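PDB 6N1N: beta-lactamase from Sebaldella termitidis, which probably hydrolyses beta-lactam antibiotics to substituted beta-amino acids as a class D serine beta-lactamase, and so would confer antibiotic resistance. Local coordinates for residues I129-K134 against D140-I145; I155-E160 against K167-V172; W86-N91 against Y96-L101. One frame throughout, in Å; residues are numbered along the deposited sequence.

Interaction 1 of 3, residues I129-K134 against D140-I145; sequences IVSEKK and DRSLKI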
loop_
_atom_site.group_PDB
_atom_site.type_symbol
_atom_site.label_atom_id
_atom_site.label_comp_id
_atom_site.label_asym_id
_atom_site.label_seq_id
_atom_site.Cartn_x
_atom_site.Cartn_y
_atom_site.Cartn_z
ATOM N N ILE A 129 -5.811 13.640 -7.056
ATOM C CA ILE A 129 -7.216 14.054 -7.150
ATOM C C ILE A 129 -7.987 13.666 -5.885
ATOM O O ILE A 129 -7.950 12.510 -5.452
ATOM C CB ILE A 129 -7.897 13.431 -8.386
ATOM C CG1 ILE A 129 -7.153 13.720 -9.689
ATOM C CG2 ILE A 129 -9.365 13.910 -8.483
ATOM C CD1 ILE A 129 -7.066 15.135 -10.070
ATOM N N VAL A 130 -8.724 14.627 -5.329
ATOM C CA VAL A 130 -9.701 14.417 -4.255
ATOM C C VAL A 130 -11.068 14.817 -4.800
ATOM O O VAL A 130 -11.270 15.981 -5.157
ATOM C CB VAL A 130 -9.352 15.251 -3.013
ATOM C CG1 VAL A 130 -10.376 15.091 -1.910
ATOM C CG2 VAL A 130 -7.940 14.889 -2.501
ATOM N N SER A 131 -11.998 13.855 -4.870
ATOM C CA SER A 131 -13.374 14.109 -5.289
ATOM C C SER A 131 -14.119 14.900 -4.211
ATOM O O SER A 131 -13.555 15.340 -3.210
ATOM C CB SER A 131 -14.096 12.798 -5.562
ATOM O OG SER A 131 -14.205 12.086 -4.342
ATOM N N GLU A 132 -15.437 15.055 -4.398
ATOM C CA GLU A 132 -16.258 15.666 -3.361
ATOM C C GLU A 132 -16.502 14.706 -2.202
ATOM O O GLU A 132 -17.014 15.138 -1.160
ATOM C CB GLU A 132 -17.589 16.144 -3.958
ATOM C CG GLU A 132 -18.650 15.079 -4.191
ATOM C CD GLU A 132 -18.345 14.094 -5.298
ATOM O OE1 GLU A 132 -17.288 14.193 -5.958
ATOM O OE2 GLU A 132 -19.192 13.202 -5.503
ATOM N N LYS A 133 -16.129 13.435 -2.358
ATOM C CA LYS A 133 -16.321 12.406 -1.329
ATOM C C LYS A 133 -15.058 12.427 -0.475
ATOM O O LYS A 133 -14.154 11.600 -0.614
ATOM C CB LYS A 133 -16.553 11.029 -1.945
ATOM C CG LYS A 133 -17.707 10.912 -2.951
ATOM C CD LYS A 133 -17.638 9.577 -3.710
ATOM C CE LYS A 133 -18.113 9.690 -5.165
ATOM N NZ LYS A 133 -17.013 9.496 -6.180
ATOM N N LYS A 134 -14.963 13.426 0.384
ATOM C CA LYS A 134 -13.647 13.729 0.926
ATOM C C LYS A 134 -13.253 12.778 2.045
ATOM O O LYS A 134 -12.118 12.850 2.515
ATOM C CB LYS A 134 -13.584 15.195 1.375
ATOM C CG LYS A 134 -14.022 15.506 2.788
ATOM C CD LYS A 134 -12.961 16.380 3.446
ATOM C CE LYS A 134 -13.415 16.889 4.789
ATOM N NZ LYS A 134 -13.502 15.771 5.758
ATOM N N ASP A 140 -13.037 5.596 -4.442
ATOM C CA ASP A 140 -14.098 5.948 -5.388
ATOM C C ASP A 140 -13.623 6.168 -6.827
ATOM O O ASP A 140 -14.420 6.603 -7.680
ATOM C CB ASP A 140 -14.854 7.178 -4.886
ATOM C CG ASP A 140 -14.074 8.483 -5.024
ATOM O OD1 ASP A 140 -12.870 8.475 -5.357
ATOM O OD2 ASP A 140 -14.707 9.542 -4.809
ATOM N N ARG A 141 -12.359 5.868 -7.123
ATOM C CA ARG A 141 -11.737 5.955 -8.451
ATOM C C ARG A 141 -11.322 7.379 -8.828
ATOM O O ARG A 141 -10.796 7.589 -9.945
ATOM C CB ARG A 141 -12.645 5.358 -9.543
ATOM C CG ARG A 141 -13.240 4.007 -9.134
ATOM C CD ARG A 141 -13.934 3.258 -10.264
ATOM N NE ARG A 141 -15.047 3.997 -10.859
ATOM C CZ ARG A 141 -16.233 4.178 -10.284
ATOM N NH1 ARG A 141 -16.481 3.693 -9.071
ATOM N NH2 ARG A 141 -17.175 4.859 -10.924
ATOM N N SER A 142 -11.488 8.362 -7.945
ATOM C CA SER A 142 -11.000 9.711 -8.234
ATOM C C SER A 142 -9.487 9.709 -8.143
ATOM O O SER A 142 -8.783 9.909 -9.153
ATOM C CB SER A 142 -11.628 10.736 -7.284
ATOM O OG SER A 142 -11.341 10.499 -5.921
ATOM N N LEU A 143 -8.954 9.480 -6.951
ATOM C CA LEU A 143 -7.516 9.334 -6.755
ATOM C C LEU A 143 -6.999 8.051 -7.397
ATOM O O LEU A 143 -7.578 6.972 -7.246
ATOM C CB LEU A 143 -7.195 9.341 -5.259
ATOM C CG LEU A 143 -5.714 9.234 -4.870
ATOM C CD1 LEU A 143 -4.916 10.413 -5.416
ATOM C CD2 LEU A 143 -5.544 9.217 -3.361
ATOM N N LYS A 144 -5.903 8.169 -8.131
ATOM C CA LYS A 144 -5.303 7.016 -8.777
ATOM C C LYS A 144 -3.786 7.157 -8.704
ATOM O O LYS A 144 -3.270 8.274 -8.722
ATOM C CB LYS A 144 -5.716 6.877 -10.250
ATOM C CG LYS A 144 -7.221 6.683 -10.501
ATOM C CD LYS A 144 -7.478 6.403 -12.002
ATOM C CE LYS A 144 -8.950 6.399 -12.367
ATOM N NZ LYS A 144 -9.684 5.279 -11.735
ATOM N N ILE A 145 -3.086 6.023 -8.670
ATOM C CA ILE A 145 -1.630 6.003 -8.526
ATOM C C ILE A 145 -1.060 4.785 -9.238
ATOM O O ILE A 145 -1.704 3.747 -9.346
ATOM C CB ILE A 145 -1.219 6.030 -7.027
ATOM C CG1 ILE A 145 0.300 6.166 -6.885
ATOM C CG2 ILE A 145 -1.725 4.779 -6.265
ATOM C CD1 ILE A 145 0.728 6.558 -5.489
#
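Lys133 and Ser131 converge on one carboxylate oxygen, OD2 of Asp140, and tie together two arms of the loop between helix 113-122 and helix 147-159, which probably corresponds to the omega loop of class D enzymes. Lys133 wraps round that oxygen along its whole length. Its CB lies 3.7 Å from Asp140 OD2, CG stays at a similar distance, and CD closes to 3.1 Å from Asp140 OD2. Bends at chi3 (-145°) and chi4 (112°) then fold the end of the chain back, with CE passing near Asp140 CB and Lys133 NZ reaching Asp140 OD2 at 2.7 Å. In this salt bridge NZ approaches OD2 from above the carboxylate plane, 46° out of it, whereas Ser131 OG donates to the syn lone pair of Asp140 OD2 over 2.6 Å. Ser131 OG also accepts from Lys133 N at 3.1 Å, an ST turn that sets the lysine beside its partner. The other oxygen, Asp140 OD1, is gripped from within its own segment: Ser142 N closes an Asx turn, and Ser142 OG donates to the syn lone pair of Asp140 OD1 over 2.6 Å. With two donors on each oxygen, the carboxylate is held against rotation, and the nearby ammonium would be expected to favour its ionised form. Toward Asn127, whose amide bonds to Ile129 N, Ser142 O and Lys144 N, side-chain carbons pack mainly against backbone. Ile129 CG2 lies 4.1 Å from Ser142 CB, and the buried Leu143 sets its CB 3.3 Å from Ile129 O and brings its CD1 near Ile129 N.

Interaction 2 of 3, residues I155-E160 against K167-V172; sequences INLYEE and KTYKIV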
loop_
_atom_site.group_PDB
_atom_site.type_symbol
_atom_site.label_atom_id
_atom_site.label_comp_id
_atom_site.label_asym_id
_atom_site.label_seq_id
_atom_site.Cartn_x
_atom_site.Cartn_y
_atom_site.Cartn_z
ATOM N N ILE A 155 9.818 4.985 -0.973
ATOM C CA ILE A 155 11.233 5.326 -0.798
ATOM C C ILE A 155 11.371 6.614 0.002
ATOM O O ILE A 155 12.218 6.733 0.905
ATOM C CB ILE A 155 11.935 5.445 -2.166
ATOM C CG1 ILE A 155 11.986 4.104 -2.892
ATOM C CG2 ILE A 155 13.353 5.972 -2.002
ATOM C CD1 ILE A 155 12.346 4.213 -4.351
ATOM N N ASN A 156 10.596 7.631 -0.368
ATOM C CA ASN A 156 10.608 8.884 0.369
ATOM C C ASN A 156 10.179 8.695 1.823
ATOM O O ASN A 156 10.676 9.384 2.708
ATOM C CB ASN A 156 9.717 9.910 -0.336
ATOM C CG ASN A 156 10.413 10.555 -1.512
ATOM O OD1 ASN A 156 11.591 10.884 -1.434
ATOM N ND2 ASN A 156 9.700 10.719 -2.612
ATOM N N LEU A 157 9.212 7.812 2.083
ATOM C CA LEU A 157 8.854 7.488 3.462
ATOM C C LEU A 157 10.035 6.861 4.198
ATOM O O LEU A 157 10.419 7.302 5.303
ATOM C CB LEU A 157 7.614 6.558 3.461
ATOM C CG LEU A 157 6.862 6.233 4.748
ATOM C CD1 LEU A 157 5.580 5.388 4.490
ATOM C CD2 LEU A 157 7.716 5.521 5.756
ATOM N N TYR A 158 10.646 5.842 3.585
ATOM C CA TYR A 158 11.803 5.189 4.186
ATOM C C TYR A 158 12.932 6.170 4.473
ATOM O O TYR A 158 13.553 6.108 5.546
ATOM C CB TYR A 158 12.273 4.067 3.262
ATOM C CG TYR A 158 13.535 3.387 3.750
ATOM C CD1 TYR A 158 13.495 2.493 4.804
ATOM C CD2 TYR A 158 14.752 3.650 3.159
ATOM C CE1 TYR A 158 14.649 1.871 5.272
ATOM C CE2 TYR A 158 15.898 3.045 3.601
ATOM C CZ TYR A 158 15.844 2.140 4.658
ATOM O OH TYR A 158 17.007 1.538 5.091
ATOM N N GLU A 159 13.239 7.053 3.528
ATOM C CA GLU A 159 14.289 8.051 3.712
ATOM C C GLU A 159 13.855 9.196 4.612
ATOM O O GLU A 159 14.692 10.029 4.987
ATOM C CB GLU A 159 14.725 8.588 2.348
ATOM C CG GLU A 159 15.561 7.575 1.571
ATOM C CD GLU A 159 16.035 8.086 0.219
ATOM O OE1 GLU A 159 15.458 9.080 -0.276
ATOM O OE2 GLU A 159 16.990 7.491 -0.330
ATOM N N GLU A 160 12.576 9.229 4.984
ATOM C CA GLU A 160 11.975 10.283 5.810
ATOM C C GLU A 160 12.174 11.672 5.201
ATOM O O GLU A 160 12.485 12.652 5.885
ATOM C CB GLU A 160 12.491 10.199 7.254
ATOM C CG GLU A 160 12.289 8.790 7.792
ATOM C CD GLU A 160 12.326 8.629 9.295
ATOM O OE1 GLU A 160 12.458 9.624 10.038
ATOM O OE2 GLU A 160 12.228 7.463 9.707
ATOM N N LYS A 167 8.106 11.408 15.428
ATOM C CA LYS A 167 7.145 10.487 16.037
ATOM C C LYS A 167 6.211 9.896 14.996
ATOM O O LYS A 167 5.891 8.708 15.041
ATOM C CB LYS A 167 6.363 11.231 17.122
ATOM C CG LYS A 167 5.121 10.522 17.686
ATOM C CD LYS A 167 4.344 11.455 18.638
ATOM C CE LYS A 167 3.073 10.822 19.216
ATOM N NZ LYS A 167 3.345 9.783 20.260
ATOM N N THR A 168 5.757 10.703 14.045
ATOM C CA THR A 168 4.904 10.189 12.983
ATOM C C THR A 168 5.587 9.083 12.201
ATOM O O THR A 168 5.010 8.016 11.955
ATOM C CB THR A 168 4.536 11.342 12.058
ATOM O OG1 THR A 168 3.742 12.263 12.807
ATOM C CG2 THR A 168 3.786 10.863 10.867
ATOM N N TYR A 169 6.817 9.345 11.759
ATOM C CA TYR A 169 7.560 8.316 11.043
ATOM C C TYR A 169 7.791 7.076 11.906
ATOM O O TYR A 169 7.671 5.939 11.419
ATOM C CB TYR A 169 8.910 8.875 10.605
ATOM C CG TYR A 169 8.917 9.730 9.375
ATOM C CD1 TYR A 169 8.581 9.203 8.139
ATOM C CD2 TYR A 169 9.345 11.063 9.441
ATOM C CE1 TYR A 169 8.614 9.979 7.003
ATOM C CE2 TYR A 169 9.394 11.863 8.295
ATOM C CZ TYR A 169 9.040 11.311 7.084
ATOM O OH TYR A 169 9.075 12.052 5.945
ATOM N N LYS A 170 8.166 7.262 13.172
ATOM C CA LYS A 170 8.514 6.121 14.012
ATOM C C LYS A 170 7.306 5.206 14.221
ATOM O O LYS A 170 7.416 3.975 14.115
ATOM C CB LYS A 170 9.068 6.599 15.362
ATOM C CG LYS A 170 9.327 5.489 16.410
ATOM C CD LYS A 170 10.206 6.022 17.555
ATOM C CE LYS A 170 10.131 5.186 18.830
ATOM N NZ LYS A 170 10.920 3.926 18.771
ATOM N N ILE A 171 6.147 5.796 14.493
ATOM C CA ILE A 171 4.936 5.014 14.707
ATOM C C ILE A 171 4.516 4.298 13.427
ATOM O O ILE A 171 4.192 3.108 13.448
ATOM C CB ILE A 171 3.808 5.918 15.241
ATOM C CG1 ILE A 171 4.077 6.317 16.696
ATOM C CG2 ILE A 171 2.487 5.215 15.090
ATOM C CD1 ILE A 171 3.239 7.492 17.173
ATOM N N VAL A 172 4.498 5.000 12.288
ATOM C CA VAL A 172 3.997 4.353 11.080
ATOM C C VAL A 172 4.943 3.248 10.624
ATOM O O VAL A 172 4.498 2.157 10.258
ATOM C CB VAL A 172 3.716 5.381 9.967
ATOM C CG1 VAL A 172 3.412 4.686 8.648
ATOM C CG2 VAL A 172 2.534 6.281 10.354
#
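Glu160 lies flat along one face of the Tyr169 ring, and this overlap is the tight half of the contact. Its CB stands over the ring centre, 3.6 Å from the Tyr169 centroid, in a CH-pi contact. From CA beside the hydroxyl end, the side chain runs across the ring toward Tyr169 CB, extended beyond CG, so that the carboxylate stacks on the ring with the two planes only 13° apart and Glu160 OE1 3.5 Å from Tyr169 CD2. Helix 147-159 ends here in a Schellman motif, and Glu160, with positive phi (56°), brings its backbone close to the phenol, Glu160 C lying 3.2 Å from Tyr169 OH. The hydroxyl itself bonds to Phe162 O, in the turn leading to helix 166-175. Packing is slacker on the Leu157 side, where Leu157 CD2 comes no closer than 4.5 Å to Tyr169 CD1 and the nearer approach is by the backbone, Leu157 O lying 3.6 Å from Tyr169 CE1. Leu157 and Val172 turn inward, to Ile55 and to helix 56-63 respectively. On the outer side, the carboxylate of the partly exposed Glu160 forms a salt bridge through OE2 with Lys173, whose NZ also bonds to Tyr158 O.

Interaction 3 of 3, residues W86-N91 against Y96-L101; sequences WNKDLN and YEYSAL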
loop_
_atom_site.group_PDB
_atom_site.type_symbol
_atom_site.label_atom_id
_atom_site.label_comp_id
_atom_site.label_asym_id
_atom_site.label_seq_id
_atom_site.Cartn_x
_atom_site.Cartn_y
_atom_site.Cartn_z
ATOM N N TRP A 86 -13.872 -5.526 13.161
ATOM C CA TRP A 86 -14.214 -4.111 13.013
ATOM C C TRP A 86 -15.210 -3.635 14.054
ATOM O O TRP A 86 -15.409 -2.433 14.198
ATOM C CB TRP A 86 -14.840 -3.823 11.641
ATOM C CG TRP A 86 -13.932 -4.005 10.462
ATOM C CD1 TRP A 86 -12.581 -4.209 10.484
ATOM C CD2 TRP A 86 -14.315 -4.020 9.086
ATOM N NE1 TRP A 86 -12.108 -4.340 9.207
ATOM C CE2 TRP A 86 -13.149 -4.222 8.328
ATOM C CE3 TRP A 86 -15.549 -3.885 8.416
ATOM C CZ2 TRP A 86 -13.163 -4.304 6.938
ATOM C CZ3 TRP A 86 -15.552 -3.954 7.031
ATOM C CH2 TRP A 86 -14.377 -4.157 6.309
ATOM N N ASN A 87 -15.878 -4.556 14.743
ATOM C CA ASN A 87 -17.056 -4.229 15.540
ATOM C C ASN A 87 -16.681 -3.965 17.001
ATOM O O ASN A 87 -17.195 -4.587 17.943
ATOM C CB ASN A 87 -18.074 -5.358 15.418
ATOM C CG ASN A 87 -18.652 -5.487 14.017
ATOM O OD1 ASN A 87 -18.786 -4.496 13.296
ATOM N ND2 ASN A 87 -19.002 -6.702 13.628
ATOM N N LYS A 88 -15.785 -2.995 17.179
ATOM C CA LYS A 88 -15.284 -2.579 18.484
ATOM C C LYS A 88 -14.517 -1.279 18.300
ATOM O O LYS A 88 -14.163 -0.914 17.179
ATOM C CB LYS A 88 -14.373 -3.635 19.096
ATOM C CG LYS A 88 -13.194 -3.988 18.230
ATOM C CD LYS A 88 -12.392 -5.147 18.809
ATOM C CE LYS A 88 -11.398 -5.691 17.788
ATOM N NZ LYS A 88 -10.322 -6.528 18.401
ATOM N N ASP A 89 -14.266 -0.583 19.413
ATOM C CA ASP A 89 -13.378 0.572 19.355
ATOM C C ASP A 89 -12.030 0.103 18.817
ATOM O O ASP A 89 -11.561 -0.996 19.144
ATOM C CB ASP A 89 -13.206 1.210 20.733
ATOM C CG ASP A 89 -14.483 1.852 21.265
ATOM O OD1 ASP A 89 -15.479 2.020 20.511
ATOM O OD2 ASP A 89 -14.481 2.195 22.467
ATOM N N LEU A 90 -11.409 0.926 17.969
ATOM C CA LEU A 90 -10.138 0.579 17.359
ATOM C C LEU A 90 -9.167 1.739 17.454
ATOM O O LEU A 90 -9.551 2.899 17.297
ATOM C CB LEU A 90 -10.300 0.203 15.869
ATOM C CG LEU A 90 -11.169 -0.986 15.497
ATOM C CD1 LEU A 90 -11.385 -1.078 13.988
ATOM C CD2 LEU A 90 -10.548 -2.292 15.989
ATOM N N ASN A 91 -7.904 1.416 17.687
ATOM C CA ASN A 91 -6.827 2.377 17.556
ATOM C C ASN A 91 -6.180 2.250 16.175
ATOM O O ASN A 91 -6.517 1.377 15.371
ATOM C CB ASN A 91 -5.814 2.209 18.693
ATOM C CG ASN A 91 -5.120 0.857 18.686
ATOM O OD1 ASN A 91 -4.761 0.324 17.637
ATOM N ND2 ASN A 91 -4.924 0.296 19.885
ATOM N N TYR A 96 -5.241 -0.274 11.008
ATOM C CA TYR A 96 -4.341 -0.638 9.924
ATOM C C TYR A 96 -4.311 -2.150 9.717
ATOM O O TYR A 96 -4.469 -2.652 8.592
ATOM C CB TYR A 96 -2.947 -0.083 10.234
ATOM C CG TYR A 96 -1.923 -0.246 9.132
ATOM C CD1 TYR A 96 -1.674 0.770 8.231
ATOM C CD2 TYR A 96 -1.194 -1.421 9.002
ATOM C CE1 TYR A 96 -0.741 0.632 7.230
ATOM C CE2 TYR A 96 -0.272 -1.572 8.009
ATOM C CZ TYR A 96 -0.033 -0.553 7.123
ATOM O OH TYR A 96 0.904 -0.698 6.122
ATOM N N GLU A 97 -4.068 -2.893 10.798
ATOM C CA GLU A 97 -3.941 -4.340 10.685
ATOM C C GLU A 97 -5.197 -4.972 10.104
ATOM O O GLU A 97 -5.114 -5.857 9.241
ATOM C CB GLU A 97 -3.639 -4.928 12.052
ATOM C CG GLU A 97 -3.571 -6.439 12.043
ATOM C CD GLU A 97 -3.200 -7.011 13.398
ATOM O OE1 GLU A 97 -2.633 -6.253 14.222
ATOM O OE2 GLU A 97 -3.479 -8.215 13.626
ATOM N N TYR A 98 -6.362 -4.526 10.551
ATOM C CA TYR A 98 -7.646 -5.076 10.140
ATOM C C TYR A 98 -8.211 -4.426 8.886
ATOM O O TYR A 98 -9.280 -4.841 8.422
ATOM C CB TYR A 98 -8.684 -4.902 11.258
ATOM C CG TYR A 98 -8.338 -5.519 12.572
ATOM C CD1 TYR A 98 -7.604 -6.694 12.645
ATOM C CD2 TYR A 98 -8.755 -4.924 13.759
ATOM C CE1 TYR A 98 -7.290 -7.254 13.876
ATOM C CE2 TYR A 98 -8.456 -5.471 14.973
ATOM C CZ TYR A 98 -7.726 -6.638 15.030
ATOM O OH TYR A 98 -7.445 -7.155 16.264
ATOM N N SER A 99 -7.554 -3.382 8.384
ATOM C CA SER A 99 -8.050 -2.630 7.240
ATOM C C SER A 99 -9.472 -2.135 7.507
ATOM O O SER A 99 -10.375 -2.282 6.681
ATOM C CB SER A 99 -7.976 -3.484 5.983
ATOM O OG SER A 99 -6.643 -3.953 5.831
ATOM N N ALA A 100 -9.648 -1.517 8.671
ATOM C CA ALA A 100 -10.961 -1.043 9.121
ATOM C C ALA A 100 -11.304 0.277 8.441
ATOM O O ALA A 100 -10.913 1.355 8.893
ATOM C CB ALA A 100 -10.991 -0.904 10.637
ATOM N N LEU A 101 -12.060 0.192 7.342
ATOM C CA LEU A 101 -12.403 1.385 6.582
ATOM C C LEU A 101 -13.094 2.418 7.455
ATOM O O LEU A 101 -12.803 3.612 7.348
ATOM C CB LEU A 101 -13.280 1.008 5.385
ATOM C CG LEU A 101 -13.733 2.201 4.536
ATOM C CD1 LEU A 101 -12.579 2.954 3.857
ATOM C CD2 LEU A 101 -14.744 1.720 3.500
#
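Trp86 lays one face of its indole over the backbone of Ala100, whose CA sits 3.9 Å from the centroid of the five-membered ring in a CH-pi contact. With CG anti to the carbonyl carbon (chi1 -66°), the ring is carried toward 96-101 although the CA-CB bond is not aimed there. Trp86 NE1 donates to Tyr98 O over 3.0 Å in an almost perfectly straight bond (178°); the oxygen lies in the indole plane, but the donor stands well above the carbonyl plane, 47° out of it. One edge of the indole is thus pinned while its face is covered. Ser99 O adds a contact at 3.5 Å from Trp86 CZ2. Leu90 divides its two methyls between neighbours: Leu90 CD1 presses on Ala100 CB at a tight 3.4 Å, and Leu90 CD2 meets the edge of the Tyr98 ring, 3.9 Å from Tyr98 CD2. Lys88 crosses Tyr98 at about a right angle, Lys88 NZ passing 3.6 Å from Tyr98 OH without a hydrogen bond. The packing includes Ser99-Ala100-Leu101, which probably occupies the place of the Ser-x-Val motif of class D enzymes. Ser99 closes helix 92-98 with a Schellman motif, and its OG bonds to Lys189 NZ and, weakly, to a bound sulfate. Ala100 is the N-cap of helix 101-108. The contact therefore sits at the joint between two helices: Trp86 O bonds to Trp102 NE1 at the start of the second, Asn91 caps the first, and Ser99 faces strand 184-195, which carries Lys189.

In the fold
Along the chain, interaction 3 comes first, then interaction 1, then interaction 2; their centres lie 22 to 24 Å apart and none touches another. Interactions 2 and 3 approach most closely, with nearest atoms about 6 Å apart. The three abut the segment that follows Ser51, the predicted acyl-ester nucleophile, and includes Lys54, seen here as N-carboxylysine: Leu143 of interaction 1 touches Phe53, while Leu157 of interaction 2 and Tyr96 of interaction 3 touch Ile55. Interaction 3 is closest to this predicted nucleophile, the Ser99 side chain being about 5 Å from that of Ser51. The Leu143 side chain is about 11 Å from that of Ser51, and interaction 2 lies away from the site.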